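Side-chain contacts in extracellular solute-binding protein, family 1 (Bifidobacterium longum subsp. infantis, PDB 6FTH), which probably captures human milk oligosaccharides outside the cell and hands them to an ABC transporter for uptake: residues Glu363-Ser366 with Val367-Phe370; Met46-Ala49 with Lys50-Ala54; Asp111-Pro114 with Asn115-Gln118. One frame throughout, in Å; residues are numbered along the deposited sequence.

Interaction 1. Residues Glu363-Ser366 with Val367-Phe370; sequences EKYS and VQQF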
loop_
_atom_site.group_PDB
_atom_site.type_symbol
_atom_site.label_atom_id
_atom_site.label_comp_id
_atom_site.label_asym_id
_atom_site.label_seq_id
_atom_site.Cartn_x
_atom_site.Cartn_y
_atom_site.Cartn_z
ATOM N N GLU A 363 15.195 -15.134 -11.597
ATOM C CA GLU A 363 14.820 -15.741 -10.326
ATOM C C GLU A 363 15.976 -15.700 -9.333
ATOM O O GLU A 363 15.779 -15.360 -8.157
ATOM C CB GLU A 363 14.324 -17.167 -10.569
ATOM C CG GLU A 363 13.837 -17.898 -9.331
ATOM C CD GLU A 363 13.290 -19.277 -9.644
ATOM O OE1 GLU A 363 12.667 -19.389 -10.727
ATOM O OE2 GLU A 363 13.475 -20.219 -8.829
ATOM N N LYS A 364 17.193 -15.998 -9.816
ATOM C CA LYS A 364 18.406 -15.959 -8.998
ATOM C C LYS A 364 18.526 -14.664 -8.197
ATOM O O LYS A 364 18.748 -14.694 -6.977
ATOM C CB LYS A 364 19.614 -16.125 -9.926
ATOM C CG LYS A 364 20.974 -16.098 -9.260
ATOM C CD LYS A 364 22.139 -16.217 -10.278
ATOM C CE LYS A 364 22.191 -17.562 -10.983
ATOM N NZ LYS A 364 23.403 -17.674 -11.862
ATOM N N TYR A 365 18.364 -13.517 -8.857
ATOM C CA TYR A 365 18.592 -12.242 -8.163
ATOM C C TYR A 365 17.320 -11.647 -7.568
ATOM O O TYR A 365 17.392 -10.922 -6.580
ATOM C CB TYR A 365 19.368 -11.253 -9.035
ATOM C CG TYR A 365 20.783 -11.748 -9.226
ATOM C CD1 TYR A 365 21.647 -11.759 -8.166
ATOM C CD2 TYR A 365 21.201 -12.274 -10.427
ATOM C CE1 TYR A 365 22.940 -12.274 -8.280
ATOM C CE2 TYR A 365 22.492 -12.788 -10.577
ATOM C CZ TYR A 365 23.347 -12.781 -9.490
ATOM O OH TYR A 365 24.619 -13.302 -9.608
ATOM N N SER A 366 16.155 -11.966 -8.113
ATOM C CA SER A 366 14.926 -11.488 -7.489
ATOM C C SER A 366 14.735 -12.120 -6.120
ATOM O O SER A 366 14.423 -11.428 -5.144
ATOM C CB SER A 366 13.725 -11.772 -8.400
ATOM O OG SER A 366 13.700 -10.939 -9.548
ATOM N N VAL A 367 14.972 -13.429 -6.007
ATOM C CA VAL A 367 14.826 -14.084 -4.715
ATOM C C VAL A 367 15.866 -13.572 -3.729
ATOM O O VAL A 367 15.541 -13.304 -2.566
ATOM C CB VAL A 367 14.852 -15.619 -4.858
ATOM C CG1 VAL A 367 14.885 -16.263 -3.491
ATOM C CG2 VAL A 367 13.635 -16.094 -5.650
ATOM N N GLN A 368 17.115 -13.399 -4.182
ATOM C CA GLN A 368 18.165 -12.949 -3.266
ATOM C C GLN A 368 17.982 -11.483 -2.859
ATOM O O GLN A 368 18.259 -11.121 -1.714
ATOM C CB GLN A 368 19.550 -13.208 -3.856
ATOM C CG GLN A 368 19.905 -14.687 -3.903
ATOM C CD GLN A 368 21.338 -14.895 -4.339
ATOM O OE1 GLN A 368 22.228 -15.071 -3.495
ATOM N NE2 GLN A 368 21.581 -14.838 -5.647
ATOM N N GLN A 369 17.491 -10.624 -3.751
ATOM C CA GLN A 369 17.175 -9.273 -3.286
ATOM C C GLN A 369 16.101 -9.304 -2.217
ATOM O O GLN A 369 16.144 -8.555 -1.240
ATOM C CB GLN A 369 16.672 -8.399 -4.423
ATOM C CG GLN A 369 17.629 -8.014 -5.482
ATOM C CD GLN A 369 16.894 -7.265 -6.553
ATOM O OE1 GLN A 369 16.514 -6.105 -6.356
ATOM N NE2 GLN A 369 16.579 -7.942 -7.652
ATOM N N PHE A 370 15.073 -10.110 -2.431
ATOM C CA PHE A 370 13.896 -10.066 -1.578
ATOM C C PHE A 370 14.188 -10.699 -0.217
ATOM O O PHE A 370 13.748 -10.186 0.812
ATOM C CB PHE A 370 12.732 -10.757 -2.314
ATOM C CG PHE A 370 11.410 -10.711 -1.592
ATOM C CD1 PHE A 370 10.807 -9.507 -1.255
ATOM C CD2 PHE A 370 10.740 -11.887 -1.295
ATOM C CE1 PHE A 370 9.592 -9.481 -0.580
ATOM C CE2 PHE A 370 9.517 -11.870 -0.636
ATOM C CZ PHE A 370 8.949 -10.671 -0.278
HETATM O O HOH W 1 24.172 -15.333 -6.886
#
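Gln368 and Gln369 both carry CG beside their own backbone N (chi1 -70° and -69°) and run on extended, which folds each amide back over the preceding turn of helix 363-371, against Lys364 and Tyr365. Gln368 NE2 donates to Lys364 O at 3.1 Å, coming from above the carbonyl plane although the oxygen lies in the plane of the amide; the main-chain Gln368 N reaches that oxygen only weakly. The same NE2 passes Tyr365 CE1 at 3.9 Å, the amide running alongside the phenol with the two planes 22° apart. A water accepts from Gln368 NE2 and gives a weak, long bond to Tyr365 OH, whose stronger partner is Asp55; Gln368 OE1 takes the backbone N of Phe374. One residue on, Tyr365 O is gripped twice, by Gln369 N at 2.8 Å and by Gln369 NE2 at 3.3 Å, the two donors arriving from opposite faces of its carbonyl plane. Gln369 NE2 is shared with Ser410 O, in the loop that also packs on this side chain. On another side of the helix Glu363 and Val367 lie side by side, CG to CG2 4.1 Å, while the carboxylate of Glu363 goes on to Arg384 and Tyr386. Lys364 CG rests near the rim of one face of the Tyr365 ring. Both buried glutamines pack on Trp48 of helix 47-56, and Gln369 also meets the Leu405-Ser410 loop; the two bonds of each NE2, one of them to a helix carbonyl, probably fix the rotation of its amide.

Interaction 2. Residues Met46-Ala49 with Lys50-Ala54; sequences MQWA and KDLEA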
loop_
_atom_site.group_PDB
_atom_site.type_symbol
_atom_site.label_atom_id
_atom_site.label_comp_id
_atom_site.label_asym_id
_atom_site.label_seq_id
_atom_site.Cartn_x
_atom_site.Cartn_y
_atom_site.Cartn_z
ATOM N N MET A 46 26.572 -7.153 0.579
ATOM C CA MET A 46 25.703 -8.278 0.256
ATOM C C MET A 46 26.337 -9.157 -0.815
ATOM O O MET A 46 26.698 -8.669 -1.888
ATOM C CB MET A 46 24.357 -7.754 -0.242
ATOM C CG MET A 46 23.621 -6.921 0.802
ATOM S SD MET A 46 22.156 -6.138 0.088
ATOM C CE MET A 46 21.675 -5.010 1.397
ATOM N N GLN A 47 26.451 -10.458 -0.519
ATOM C CA GLN A 47 27.069 -11.387 -1.461
ATOM C C GLN A 47 26.367 -11.379 -2.814
ATOM O O GLN A 47 27.026 -11.359 -3.860
ATOM C CB GLN A 47 27.098 -12.796 -0.874
ATOM C CG GLN A 47 27.758 -13.820 -1.783
ATOM C CD GLN A 47 29.234 -13.535 -1.965
ATOM O OE1 GLN A 47 29.964 -13.406 -0.987
ATOM N NE2 GLN A 47 29.672 -13.401 -3.208
ATOM N N TRP A 48 25.029 -11.411 -2.818
ATOM C CA TRP A 48 24.325 -11.453 -4.097
ATOM C C TRP A 48 24.679 -10.257 -4.959
ATOM O O TRP A 48 24.696 -10.367 -6.191
ATOM C CB TRP A 48 22.806 -11.560 -3.891
ATOM C CG TRP A 48 22.162 -10.360 -3.247
ATOM C CD1 TRP A 48 21.822 -10.239 -1.940
ATOM C CD2 TRP A 48 21.796 -9.125 -3.873
ATOM N NE1 TRP A 48 21.274 -9.005 -1.701
ATOM C CE2 TRP A 48 21.239 -8.305 -2.874
ATOM C CE3 TRP A 48 21.874 -8.636 -5.185
ATOM C CZ2 TRP A 48 20.777 -7.008 -3.141
ATOM C CZ3 TRP A 48 21.411 -7.352 -5.451
ATOM C CH2 TRP A 48 20.886 -6.553 -4.426
ATOM N N ALA A 49 24.960 -9.102 -4.340
ATOM C CA ALA A 49 25.286 -7.915 -5.117
ATOM C C ALA A 49 26.676 -8.027 -5.741
ATOM O O ALA A 49 26.916 -7.492 -6.836
ATOM C CB ALA A 49 25.185 -6.664 -4.253
ATOM N N LYS A 50 27.600 -8.694 -5.046
ATOM C CA LYS A 50 28.906 -8.989 -5.625
ATOM C C LYS A 50 28.775 -9.987 -6.769
ATOM O O LYS A 50 29.378 -9.804 -7.838
ATOM C CB LYS A 50 29.836 -9.528 -4.532
ATOM C CG LYS A 50 30.310 -8.478 -3.552
ATOM C CD LYS A 50 31.558 -8.948 -2.799
ATOM C CE LYS A 50 32.105 -7.864 -1.867
ATOM N NZ LYS A 50 32.193 -6.508 -2.484
ATOM N N ASP A 51 27.968 -11.031 -6.563
ATOM C CA ASP A 51 27.670 -11.984 -7.630
ATOM C C ASP A 51 27.056 -11.278 -8.832
ATOM O O ASP A 51 27.413 -11.559 -9.981
ATOM C CB ASP A 51 26.691 -13.057 -7.135
ATOM C CG ASP A 51 27.282 -13.975 -6.081
ATOM O OD1 ASP A 51 28.504 -13.900 -5.826
ATOM O OD2 ASP A 51 26.515 -14.781 -5.507
ATOM N N LEU A 52 26.111 -10.362 -8.587
ATOM C CA LEU A 52 25.420 -9.714 -9.691
ATOM C C LEU A 52 26.394 -8.928 -10.546
ATOM O O LEU A 52 26.340 -8.980 -11.781
ATOM C CB LEU A 52 24.338 -8.788 -9.135
ATOM C CG LEU A 52 23.554 -7.910 -10.116
ATOM C CD1 LEU A 52 22.752 -8.776 -11.046
ATOM C CD2 LEU A 52 22.650 -6.946 -9.331
ATOM N N GLU A 53 27.288 -8.184 -9.892
ATOM C CA GLU A 53 28.283 -7.392 -10.595
ATOM C C GLU A 53 29.170 -8.277 -11.461
ATOM O O GLU A 53 29.428 -7.959 -12.624
ATOM C CB GLU A 53 29.127 -6.618 -9.584
ATOM C CG GLU A 53 30.125 -5.710 -10.237
ATOM C CD GLU A 53 30.808 -4.787 -9.237
ATOM O OE1 GLU A 53 30.769 -5.075 -8.024
ATOM O OE2 GLU A 53 31.360 -3.764 -9.666
ATOM N N ALA A 54 29.628 -9.401 -10.915
ATOM C CA ALA A 54 30.429 -10.329 -11.708
ATOM C C ALA A 54 29.638 -10.843 -12.902
ATOM O O ALA A 54 30.135 -10.870 -14.037
ATOM C CB ALA A 54 30.853 -11.498 -10.824
HETATM O O HOH W 2 28.535 -5.193 -6.419
#
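Gln47 and Asp51 bridge the first turn of helix 47-56, the helical link of the beta-alpha-beta unit that joins strands 29-36 and 59-66. Their polar contact is a side-chain hydrogen bond from Gln47 NE2 to Asp51 OD1, 2.9 Å long with an N-H...O angle of 156°. The glutamine chain starts anti to its backbone nitrogen and bends at chi2 (66°), turning the amide forward along the helix to Asp51. The carboxylate oxygen lies in the amide plane, whereas the NE2 meets OD1 from above the carboxylate, the two flat groups being turned 43° apart. Main-chain bonds run beneath this bridge: Asp51 N donates almost straight to Gln47 O, and Lys50 N to the carbonyl of Met46, the N-cap residue. Apolar contact falls to Trp48 and Leu52, side by side and pointing the same way, with Leu52 CD2 at the indole edge, near the ring plane, 4.1 Å from CZ3. Trp48 CG stands between its backbone N and carbonyl carbon, and Ala49 CB lies over the rim of one face of the indole. Trp48 NE1 donates to Pro403 O, and Leu52 packs on Leu356, Leu359 and Leu360 of helix 350-360, so this side of the helix faces the protein interior. Water provides the third kind of link, on the flank beside strand 59-66, where Glu53 OE2 accepts from Ile60 N. There a single molecule donates to both Ala49 O and Glu53 OE1, at 2.8 Å from each.

Interaction 3. Residues Asp111-Pro114 with Asn115-Gln118; sequences DKMP and NVKQ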
loop_
_atom_site.group_PDB
_atom_site.type_symbol
_atom_site.label_atom_id
_atom_site.label_comp_id
_atom_site.label_asym_id
_atom_site.label_seq_id
_atom_site.Cartn_x
_atom_site.Cartn_y
_atom_site.Cartn_z
ATOM N N ASP A 111 13.616 -6.666 -25.727
ATOM C CA ASP A 111 14.292 -7.863 -26.218
ATOM C C ASP A 111 15.634 -8.073 -25.537
ATOM O O ASP A 111 16.141 -9.199 -25.525
ATOM C CB ASP A 111 14.447 -7.812 -27.740
ATOM C CG ASP A 111 13.128 -8.007 -28.467
ATOM O OD1 ASP A 111 12.182 -8.612 -27.891
ATOM O OD2 ASP A 111 13.040 -7.556 -29.630
ATOM N N LYS A 112 16.217 -7.026 -24.964
ATOM C CA LYS A 112 17.416 -7.171 -24.144
ATOM C C LYS A 112 17.095 -7.517 -22.699
ATOM O O LYS A 112 18.023 -7.676 -21.894
ATOM C CB LYS A 112 18.274 -5.896 -24.202
ATOM C CG LYS A 112 18.735 -5.551 -25.618
ATOM C CD LYS A 112 19.751 -4.436 -25.639
ATOM C CE LYS A 112 19.858 -3.839 -27.032
ATOM N NZ LYS A 112 19.753 -4.888 -28.081
ATOM N N MET A 113 15.814 -7.657 -22.358
ATOM C CA MET A 113 15.394 -7.989 -20.995
ATOM C C MET A 113 14.399 -9.140 -21.007
ATOM O O MET A 113 13.247 -8.996 -20.585
ATOM C CB MET A 113 14.790 -6.759 -20.320
ATOM C CG MET A 113 15.771 -5.615 -20.183
ATOM S SD MET A 113 15.078 -4.176 -19.320
ATOM C CE MET A 113 13.855 -3.590 -20.488
ATOM N N PRO A 114 14.813 -10.311 -21.480
ATOM C CA PRO A 114 13.870 -11.432 -21.562
ATOM C C PRO A 114 13.232 -11.808 -20.229
ATOM O O PRO A 114 12.084 -12.259 -20.210
ATOM C CB PRO A 114 14.719 -12.567 -22.166
ATOM C CG PRO A 114 16.132 -12.141 -21.976
ATOM C CD PRO A 114 16.127 -10.644 -22.051
ATOM N N ASN A 115 13.927 -11.615 -19.098
ATOM C CA ASN A 115 13.321 -11.984 -17.821
ATOM C C ASN A 115 12.216 -10.999 -17.451
ATOM O O ASN A 115 11.268 -11.360 -16.750
ATOM C CB ASN A 115 14.380 -12.035 -16.716
ATOM C CG ASN A 115 15.410 -13.139 -16.934
ATOM O OD1 ASN A 115 15.091 -14.209 -17.444
ATOM N ND2 ASN A 115 16.641 -12.873 -16.556
ATOM N N VAL A 116 12.348 -9.754 -17.912
ATOM C CA VAL A 116 11.301 -8.752 -17.740
ATOM C C VAL A 116 10.136 -9.056 -18.664
ATOM O O VAL A 116 8.974 -8.912 -18.285
ATOM C CB VAL A 116 11.854 -7.341 -18.008
ATOM C CG1 VAL A 116 10.740 -6.286 -17.915
ATOM C CG2 VAL A 116 12.995 -6.986 -17.052
ATOM N N LYS A 117 10.420 -9.476 -19.897
ATOM C CA LYS A 117 9.335 -9.908 -20.773
ATOM C C LYS A 117 8.547 -11.051 -20.146
ATOM O O LYS A 117 7.317 -11.114 -20.260
ATOM C CB LYS A 117 9.884 -10.350 -22.133
ATOM C CG LYS A 117 10.246 -9.219 -23.055
ATOM C CD LYS A 117 10.309 -9.685 -24.506
ATOM C CE LYS A 117 11.426 -10.660 -24.743
ATOM N NZ LYS A 117 11.533 -10.918 -26.226
ATOM N N GLN A 118 9.240 -11.989 -19.503
ATOM C CA GLN A 118 8.555 -13.107 -18.870
ATOM C C GLN A 118 7.702 -12.626 -17.702
ATOM O O GLN A 118 6.561 -13.074 -17.519
ATOM C CB GLN A 118 9.581 -14.145 -18.414
ATOM C CG GLN A 118 8.973 -15.399 -17.903
ATOM C CD GLN A 118 8.352 -16.212 -19.006
ATOM O OE1 GLN A 118 8.761 -16.106 -20.166
ATOM N NE2 GLN A 118 7.361 -17.011 -18.664
#
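Lys117 reaches back across the N terminus of helix 114-122 to Asp111, in the 3-10 turn that precedes it, with Met113 as the N-cap residue between them. Its CB lies 3.5 Å from Pro114 O, and CG passes Met113 O at the longer distance of 3.9 Å. CD comes within 4.0 Å of Asp111 OD1. There the chain bends at chi3 (-66°), which directs CE and NZ toward Asp111, CE running between that oxygen and Pro114 CA. NZ then closes a salt bridge with Asp111 OD1 at 2.9 Å, meeting the oxygen on its anti side and 24° out of the carboxylate plane, the two side chains crossing at an angle. Lys117 is thus held at both ends, its NZ on Asp111 OD1 and its backbone N on Met113 O, nearly in line with the carbonyl; Val116 N adds a weak bond to that oxygen, and Gln118 N donates to Pro114 O. While the ion pair lies on an exposed flank, the other side of the turn is buried: Met113 packs on Ala357 of helix 350-360, and Val116 on Leu110 and Tyr361. Met113 and Val116 point the same way there, with Met113 CB 3.7 Å from Val116 CG2.

Overall arrangement
From the N terminus the contacts follow in series, interaction 2 first, then 3, then 1; none nests in or crosses another, and each spans only a few residues, closing a helical turn or, in interaction 3, the turn entering helix 114-122. All three lie on the same side of the chain's centre. Interactions 1 and 2 touch, their centres 11 Å apart: Tyr365 OH comes 3.2 Å from Asp51 CB, joining helix 363-371 to helix 47-56 of the beta-alpha-beta unit. Interaction 3 stands apart, its nearest atoms about 6 Å from interaction 1 and about 9 Å from interaction 2. Helix 350-360 links interactions 2 and 3, packing against Leu52 and Met113.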